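Local coordinates for uncharacterized ATP-binding protein MJ1010 (Methanocaldococcus jannaschii DSM 2661, PDB 3BJO) that is of unknown function but probably binds ATP, and is represented here by a C-terminal domain related to helix-turn-helix folds, at residues L51-G56 against V62-K67; A68-L73 against L79-Q84; Y72-N77 against G86-Q91. All coordinates share one frame; numbering follows the deposited sequence.

Contact 1. Residues L51-G56 against V62-K67; sequences LKLFKG and VDKIPK. With FMT (formic acid), chain B.
L53 and I65 meet with matching first torsions. In L53, CG is anti to the carbonyl carbon (chi1 -74°). In I65, CG1 takes the same place (chi1 -63°). The two side chains run antiparallel alongside one another, and L53 CD1 lies 3.8 Å from I65 CG1. The contact joins residues 53-54 to the turn between strand 60-61 and helix 67-75. The order of helix, strand, helix and two-stranded hairpin is consistent with a winged-helix domain of the helix-turn-helix class.

L53 does its touching with one branch. The same CD1 also sits 3.8 Å from K64 CB, so this methyl bridges two consecutive residues of the turn. F54 adds a looser contact. Its CE2 is 4.3 Å from I65 CD1, and the methyl approaches the ring obliquely. The carbonyl oxygen L51 O lies at the edge of the F54 ring, in its plane. It also accepts a backbone bond from F54 N at 2.9 Å. F54 O is bonded by W96 NE1 of helix 93-102, while the F54 ring packs on L79, L88 and P90 of the hairpin. I65 reaches I60 and L88, so the apolar patch continues into the three-stranded sheet.

The turn is held by I65 N, which donates to V62 O. P66 then takes the N-cap position just before helix 67-75. K64 shows two characters. Its CB packs on L53, and its chain runs extended beyond CG (chi2 -180°) to a polar end. A formic acid molecule, probably from the crystallisation liquor, is bound there and is also bonded by E61 N. K64 NZ donates to its O1 at 2.6 Å.

Contact 2. Residues A68-L73 against L79-Q84; sequences AVYVYL and LFLYPQ
Y70 is the first residue of helix 67-75 to reach strand 79-82 here, and it meets L81. Its CG stands between the backbone N and the carbonyl carbon (chi1 71°), which turns the ring toward the strand. Y70 CE2 lies 4.0 Å from L81 CD1 and equally far from L81 CD2. The ring therefore meets the fork of the leucine, at an oblique approach. L81 presents that fork with CG anti to its backbone N.

One turn later comes L73, which packs against L79. The two leucines run alongside each other in the same sense. L79 CD2 fits close to L73, 3.6 Å from L73 CD1 and 3.7 Å from L73 CB. The backbones join here too. L79 N donates to L73 O at 3.2 Å with an N-H...O angle of 149°. The nitrogen approaches from over the carbonyl group, well off its plane (52°).

This pairing ties the C-terminal part of a helix to the start of the strand that follows it. V69 and L73 pack on helix 44-52, Y72 reaches V33 of strand 32-35, and both Y70 and L81 rest on L88 of strand 87-90.

Contact 3. Residues Y72-N77 against G86-Q91; sequences YLVKKN and GTLKPQ
V74 and L88 make the apolar half of this contact, N77 and Q91 the polar half. V74 has CG1 anti to its backbone N (chi1 176°), which leaves CG2 on the side of strand 87-90. V74 CG2 lies 3.9 Å from L88 CD2. The two side chains meet at a slant, one methyl of each doing the touching.

Q91 carries more of the contact. Its CG, like that of N77, is anti to the carbonyl carbon and beside the backbone N. The Q91 chain runs extended beyond CG (chi2 -151°). The side chain thus lies along the end of the helix, over the backbone of N77. Q91 CD is 3.6 Å from N77 O, and Q91 NE2 is 3.4 Å from N77 CA. The other amide atom, Q91 OE1, lies 3.8 Å from N77 CB. The amide planes of the two residues are 69° apart. N77 OD1 stays 3.7 Å from Q91 NE2, and the pair is not a hydrogen bond.

N77 has a positive phi and is the C-prime residue of a Schellman motif that ends helix 67-75. N77 N bonds V74 O at 2.9 Å, and I78 N bonds L73 O. At the other end of the strand, G86 and T87 both face Y82 in a G1 beta bulge, where the hairpin turns. P90 packs on V95 and W96, which sets the strand against helix 93-102.

Q91 NE2 donates to L79 O of the neighbouring strand. A backbone hydrogen bond also joins Q91 and I78. Between the segments themselves only packing is made. The glutamine amide therefore covers the helix end by van der Waals contact, while one hydrogen bond, from NE2, goes to L79 O of the sheet.

The three contacts are joined by apolar side chains around strands 79-82 and 87-90. Contacts 2 and 3 lie closest, with centres about 4 Å apart, and share Y72 and L73 of helix 67-75. Their strands are neighbours: F80 N probably bonds K89 O at 2.7 Å, and Y82 N probably bonds T87 O at 2.9 Å. Contact 1 comes first along the chain, its centre about 10 Å from each. It joins them through V62, whose CG1 lies 3.4 Å from L81 CD1 and whose N probably bonds G86 O at 3.0 Å. F54 CE2 also approaches L79 CD2 at 3.9 Å. The formic acid at contact 1 marks no known active site.

Contact 1. Residues L51-G56 against V62-K67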
# COMPACT_ATOMS: atom_id res chain seq x y z
N LEU A 51 3.32 4.58 3.03
CA LEU A 51 2.78 3.35 3.64
C LEU A 51 3.03 3.32 5.15
O LEU A 51 2.24 2.77 5.92
CB LEU A 51 3.40 2.14 2.98
CG LEU A 51 2.84 1.83 1.58
CD1 LEU A 51 3.59 0.62 0.93
CD2 LEU A 51 1.35 1.53 1.62
N LYS A 52 4.15 3.91 5.57
CA LYS A 52 4.49 3.88 6.98
C LYS A 52 3.42 4.62 7.77
O LYS A 52 3.20 4.36 8.97
CB LYS A 52 5.89 4.45 7.23
CG LYS A 52 6.96 3.35 7.24
CD LYS A 52 8.40 3.83 6.98
CE LYS A 52 8.92 4.80 7.96
NZ LYS A 52 10.45 4.81 8.03
N LEU A 53 2.71 5.51 7.09
CA LEU A 53 1.67 6.33 7.76
C LEU A 53 0.55 5.42 8.28
O LEU A 53 -0.12 5.72 9.27
CB LEU A 53 1.10 7.39 6.81
CG LEU A 53 1.97 8.62 6.49
CD1 LEU A 53 1.28 9.53 5.42
CD2 LEU A 53 2.31 9.46 7.75
N PHE A 54 0.37 4.29 7.61
CA PHE A 54 -0.70 3.37 7.96
C PHE A 54 -0.30 2.45 9.12
O PHE A 54 -1.10 1.60 9.53
CB PHE A 54 -1.04 2.53 6.72
CG PHE A 54 -1.74 3.32 5.63
CD1 PHE A 54 -3.15 3.40 5.59
CD2 PHE A 54 -1.01 4.03 4.67
CE1 PHE A 54 -3.81 4.18 4.59
CE2 PHE A 54 -1.67 4.79 3.66
CZ PHE A 54 -3.07 4.85 3.62
N LYS A 55 0.91 2.61 9.65
CA LYS A 55 1.32 1.74 10.77
C LYS A 55 0.51 2.03 12.02
O LYS A 55 0.16 1.11 12.75
CB LYS A 55 2.83 1.84 11.06
CG LYS A 55 3.68 0.98 10.08
CD LYS A 55 5.14 1.32 10.19
CE LYS A 55 5.71 0.72 11.46
NZ LYS A 55 7.01 1.32 11.79
N GLY A 56 0.16 3.28 12.26
CA GLY A 56 -0.62 3.58 13.42
C GLY A 56 -2.06 4.01 13.19
O GLY A 56 -2.72 4.43 14.14
N VAL A 62 -5.46 11.98 2.15
CA VAL A 62 -4.69 12.05 0.90
C VAL A 62 -3.71 13.25 0.89
O VAL A 62 -2.73 13.24 0.17
CB VAL A 62 -5.57 12.12 -0.36
CG1 VAL A 62 -6.41 10.89 -0.50
CG2 VAL A 62 -6.46 13.39 -0.37
N ASP A 63 -4.03 14.26 1.69
CA ASP A 63 -3.26 15.48 1.72
C ASP A 63 -1.88 15.25 2.36
O ASP A 63 -1.01 16.13 2.28
CB ASP A 63 -4.04 16.55 2.50
CG ASP A 63 -5.18 17.16 1.69
OD1 ASP A 63 -5.27 16.94 0.47
OD2 ASP A 63 -5.99 17.88 2.27
N LYS A 64 -1.68 14.07 2.97
CA LYS A 64 -0.37 13.70 3.53
C LYS A 64 0.62 13.06 2.53
O LYS A 64 1.78 12.87 2.84
CB LYS A 64 -0.56 12.77 4.74
CG LYS A 64 -1.26 13.48 5.90
CD LYS A 64 -1.41 12.53 7.05
CE LYS A 64 -1.84 13.27 8.30
NZ LYS A 64 -2.54 12.34 9.24
N ILE A 65 0.15 12.73 1.35
CA ILE A 65 0.85 11.88 0.37
C ILE A 65 0.72 12.47 -1.05
O ILE A 65 -0.38 12.90 -1.42
CB ILE A 65 0.22 10.44 0.35
CG1 ILE A 65 0.40 9.77 1.72
CG2 ILE A 65 0.93 9.55 -0.74
CD1 ILE A 65 -0.57 8.54 1.92
N PRO A 66 1.83 12.53 -1.81
CA PRO A 66 1.70 13.05 -3.16
C PRO A 66 0.77 12.16 -3.97
O PRO A 66 0.86 10.92 -3.90
CB PRO A 66 3.10 12.91 -3.74
CG PRO A 66 4.02 12.87 -2.52
CD PRO A 66 3.21 12.13 -1.50
N LYS A 67 -0.05 12.83 -4.76
CA LYS A 67 -1.01 12.20 -5.60
C LYS A 67 -0.35 11.11 -6.45
O LYS A 67 -0.86 10.02 -6.50
CB LYS A 67 -1.82 13.21 -6.44
CG LYS A 67 -2.89 12.51 -7.33
CD LYS A 67 -3.85 13.51 -7.99
CE LYS A 67 -4.96 12.76 -8.74
NZ LYS A 67 -5.82 13.68 -9.50
C FMT B . -5.28 11.10 9.07
O1 FMT B . -4.47 11.06 8.14
O2 FMT B . -6.41 10.64 9.02

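Contact 2. Residues A68-L73 against L79-Q84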
# COMPACT_ATOMS: atom_id res chain seq x y z
N ALA A 68 0.81 11.39 -7.04
CA ALA A 68 1.47 10.39 -7.89
C ALA A 68 1.73 9.14 -7.09
O ALA A 68 1.56 8.04 -7.60
CB ALA A 68 2.79 10.91 -8.41
N VAL A 69 2.14 9.32 -5.83
CA VAL A 69 2.43 8.17 -4.93
C VAL A 69 1.17 7.39 -4.60
O VAL A 69 1.12 6.17 -4.76
CB VAL A 69 3.16 8.60 -3.63
CG1 VAL A 69 3.30 7.35 -2.69
CG2 VAL A 69 4.49 9.24 -3.93
N TYR A 70 0.10 8.06 -4.15
CA TYR A 70 -1.07 7.26 -3.80
C TYR A 70 -1.81 6.69 -5.03
O TYR A 70 -2.44 5.63 -4.93
CB TYR A 70 -1.99 7.94 -2.76
CG TYR A 70 -2.80 9.16 -3.22
CD1 TYR A 70 -2.52 10.45 -2.72
CD2 TYR A 70 -3.86 9.00 -4.08
CE1 TYR A 70 -3.30 11.56 -3.13
CE2 TYR A 70 -4.64 10.07 -4.49
CZ TYR A 70 -4.35 11.34 -4.02
OH TYR A 70 -5.12 12.35 -4.47
N VAL A 71 -1.78 7.40 -6.17
CA VAL A 71 -2.33 6.82 -7.42
C VAL A 71 -1.62 5.50 -7.78
O VAL A 71 -2.27 4.52 -8.16
CB VAL A 71 -2.26 7.79 -8.58
CG1 VAL A 71 -2.41 7.06 -9.96
CG2 VAL A 71 -3.36 8.85 -8.44
N TYR A 72 -0.29 5.48 -7.65
CA TYR A 72 0.46 4.24 -7.89
C TYR A 72 -0.02 3.15 -6.93
O TYR A 72 -0.26 2.03 -7.35
CB TYR A 72 1.98 4.52 -7.76
CG TYR A 72 2.88 3.29 -7.94
CD1 TYR A 72 3.14 2.77 -9.20
CD2 TYR A 72 3.46 2.66 -6.84
CE1 TYR A 72 3.97 1.61 -9.36
CE2 TYR A 72 4.27 1.53 -6.99
CZ TYR A 72 4.51 1.03 -8.25
OH TYR A 72 5.28 -0.09 -8.36
N LEU A 73 -0.18 3.50 -5.65
CA LEU A 73 -0.50 2.50 -4.61
C LEU A 73 -1.95 1.98 -4.76
O LEU A 73 -2.25 0.85 -4.39
CB LEU A 73 -0.31 3.12 -3.22
CG LEU A 73 1.14 3.42 -2.77
CD1 LEU A 73 1.15 4.26 -1.48
CD2 LEU A 73 1.84 2.11 -2.51
N LEU A 79 -3.92 0.16 -1.80
CA LEU A 79 -4.78 1.12 -1.09
C LEU A 79 -6.07 1.31 -1.87
O LEU A 79 -6.10 1.09 -3.06
CB LEU A 79 -4.03 2.45 -1.01
CG LEU A 79 -3.17 2.81 0.22
CD1 LEU A 79 -2.62 1.71 1.05
CD2 LEU A 79 -2.11 3.81 -0.11
N PHE A 80 -7.15 1.72 -1.17
CA PHE A 80 -8.36 2.26 -1.77
C PHE A 80 -8.43 3.74 -1.51
O PHE A 80 -8.05 4.18 -0.43
CB PHE A 80 -9.63 1.68 -1.11
CG PHE A 80 -10.03 0.35 -1.64
CD1 PHE A 80 -10.13 0.12 -3.01
CD2 PHE A 80 -10.34 -0.70 -0.75
CE1 PHE A 80 -10.51 -1.15 -3.49
CE2 PHE A 80 -10.75 -1.97 -1.20
CZ PHE A 80 -10.82 -2.21 -2.58
N LEU A 81 -8.98 4.48 -2.47
CA LEU A 81 -9.18 5.94 -2.38
C LEU A 81 -10.66 6.27 -2.19
O LEU A 81 -11.51 5.71 -2.87
CB LEU A 81 -8.69 6.62 -3.66
CG LEU A 81 -8.82 8.15 -3.81
CD1 LEU A 81 -8.04 8.91 -2.70
CD2 LEU A 81 -8.32 8.57 -5.19
N TYR A 82 -10.94 7.18 -1.25
CA TYR A 82 -12.29 7.73 -1.01
C TYR A 82 -12.18 9.23 -1.29
O TYR A 82 -11.76 10.00 -0.42
CB TYR A 82 -12.74 7.47 0.42
CG TYR A 82 -12.68 5.99 0.73
CD1 TYR A 82 -13.78 5.15 0.47
CD2 TYR A 82 -11.51 5.42 1.20
CE1 TYR A 82 -13.69 3.77 0.71
CE2 TYR A 82 -11.41 4.08 1.43
CZ TYR A 82 -12.48 3.25 1.19
OH TYR A 82 -12.30 1.92 1.47
N PRO A 83 -12.44 9.63 -2.54
CA PRO A 83 -12.14 10.99 -3.00
C PRO A 83 -12.95 12.04 -2.25
O PRO A 83 -12.40 13.10 -1.91
CB PRO A 83 -12.53 10.96 -4.48
CG PRO A 83 -12.43 9.49 -4.85
CD PRO A 83 -12.99 8.80 -3.63
N GLN A 84 -14.20 11.70 -1.95
CA GLN A 84 -15.12 12.58 -1.24
C GLN A 84 -14.60 12.76 0.18
O GLN A 84 -14.45 13.88 0.61
CB GLN A 84 -16.54 12.00 -1.25
CG GLN A 84 -17.64 13.01 -1.50
CD GLN A 84 -18.96 12.36 -2.00
OE1 GLN A 84 -19.54 11.47 -1.36
NE2 GLN A 84 -19.42 12.83 -3.16

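Contact 3. Residues Y72-N77 against G86-Q91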
# COMPACT_ATOMS: atom_id res chain seq x y z
N TYR A 72 -0.29 5.48 -7.65
CA TYR A 72 0.46 4.24 -7.89
C TYR A 72 -0.02 3.15 -6.93
O TYR A 72 -0.26 2.03 -7.35
CB TYR A 72 1.98 4.52 -7.76
CG TYR A 72 2.88 3.29 -7.94
CD1 TYR A 72 3.14 2.77 -9.20
CD2 TYR A 72 3.46 2.66 -6.84
CE1 TYR A 72 3.97 1.61 -9.36
CE2 TYR A 72 4.27 1.53 -6.99
CZ TYR A 72 4.51 1.03 -8.25
OH TYR A 72 5.28 -0.09 -8.36
N LEU A 73 -0.18 3.50 -5.65
CA LEU A 73 -0.50 2.50 -4.61
C LEU A 73 -1.95 1.98 -4.76
O LEU A 73 -2.25 0.85 -4.39
CB LEU A 73 -0.31 3.12 -3.22
CG LEU A 73 1.14 3.42 -2.77
CD1 LEU A 73 1.15 4.26 -1.48
CD2 LEU A 73 1.84 2.11 -2.51
N VAL A 74 -2.83 2.81 -5.32
CA VAL A 74 -4.17 2.37 -5.67
C VAL A 74 -4.10 1.49 -6.92
O VAL A 74 -4.67 0.41 -6.93
CB VAL A 74 -5.15 3.58 -5.85
CG1 VAL A 74 -6.56 3.08 -6.35
CG2 VAL A 74 -5.27 4.33 -4.53
N LYS A 75 -3.39 1.94 -7.95
CA LYS A 75 -3.28 1.17 -9.20
C LYS A 75 -2.80 -0.24 -8.87
O LYS A 75 -3.28 -1.23 -9.44
CB LYS A 75 -2.27 1.83 -10.13
CG LYS A 75 -2.15 1.20 -11.52
CD LYS A 75 -0.72 1.39 -12.10
CE LYS A 75 -0.48 0.50 -13.36
NZ LYS A 75 -0.54 -0.98 -13.05
N LYS A 76 -1.86 -0.30 -7.93
CA LYS A 76 -1.22 -1.55 -7.53
C LYS A 76 -1.96 -2.36 -6.48
O LYS A 76 -1.38 -3.30 -5.92
CB LYS A 76 0.23 -1.27 -7.08
CG LYS A 76 1.12 -0.76 -8.20
CD LYS A 76 1.48 -1.85 -9.23
CE LYS A 76 1.98 -1.25 -10.55
NZ LYS A 76 2.35 -2.31 -11.63
N ASN A 77 -3.21 -1.99 -6.21
CA ASN A 77 -4.10 -2.66 -5.27
C ASN A 77 -3.60 -2.77 -3.85
O ASN A 77 -3.90 -3.75 -3.17
CB ASN A 77 -4.47 -4.06 -5.78
CG ASN A 77 -5.01 -4.01 -7.16
OD1 ASN A 77 -6.03 -3.35 -7.42
ND2 ASN A 77 -4.32 -4.66 -8.09
N GLY A 86 -11.57 12.33 1.11
CA GLY A 86 -10.16 12.73 0.99
C GLY A 86 -9.28 11.84 1.84
O GLY A 86 -8.37 12.32 2.54
N THR A 87 -9.55 10.54 1.79
CA THR A 87 -8.78 9.58 2.59
C THR A 87 -8.45 8.32 1.78
O THR A 87 -9.03 8.07 0.70
CB THR A 87 -9.50 9.20 3.92
OG1 THR A 87 -10.72 8.52 3.59
CG2 THR A 87 -9.86 10.45 4.79
N LEU A 88 -7.52 7.53 2.31
CA LEU A 88 -7.10 6.30 1.70
C LEU A 88 -7.14 5.25 2.82
O LEU A 88 -6.98 5.61 4.03
CB LEU A 88 -5.66 6.47 1.19
CG LEU A 88 -5.41 7.36 -0.02
CD1 LEU A 88 -4.05 8.11 0.16
CD2 LEU A 88 -5.41 6.47 -1.28
N LYS A 89 -7.36 3.99 2.46
CA LYS A 89 -7.27 2.88 3.43
C LYS A 89 -6.57 1.73 2.73
O LYS A 89 -6.62 1.68 1.51
CB LYS A 89 -8.67 2.40 3.88
CG LYS A 89 -9.52 3.41 4.72
CD LYS A 89 -10.94 2.81 5.08
CE LYS A 89 -11.81 3.80 5.87
NZ LYS A 89 -13.20 3.25 6.14
N PRO A 90 -5.97 0.79 3.48
CA PRO A 90 -5.47 -0.43 2.83
C PRO A 90 -6.61 -1.19 2.14
O PRO A 90 -7.76 -1.07 2.56
CB PRO A 90 -4.90 -1.26 4.00
CG PRO A 90 -4.62 -0.26 5.09
CD PRO A 90 -5.72 0.79 4.94
N GLN A 91 -6.32 -1.93 1.07
CA GLN A 91 -7.41 -2.58 0.32
C GLN A 91 -8.03 -3.71 1.08
O GLN A 91 -9.12 -4.13 0.72
CB GLN A 91 -6.98 -3.07 -1.05
CG GLN A 91 -6.99 -1.95 -2.04
CD GLN A 91 -7.27 -2.40 -3.43
OE1 GLN A 91 -7.59 -3.58 -3.66
NE2 GLN A 91 -7.17 -1.46 -4.39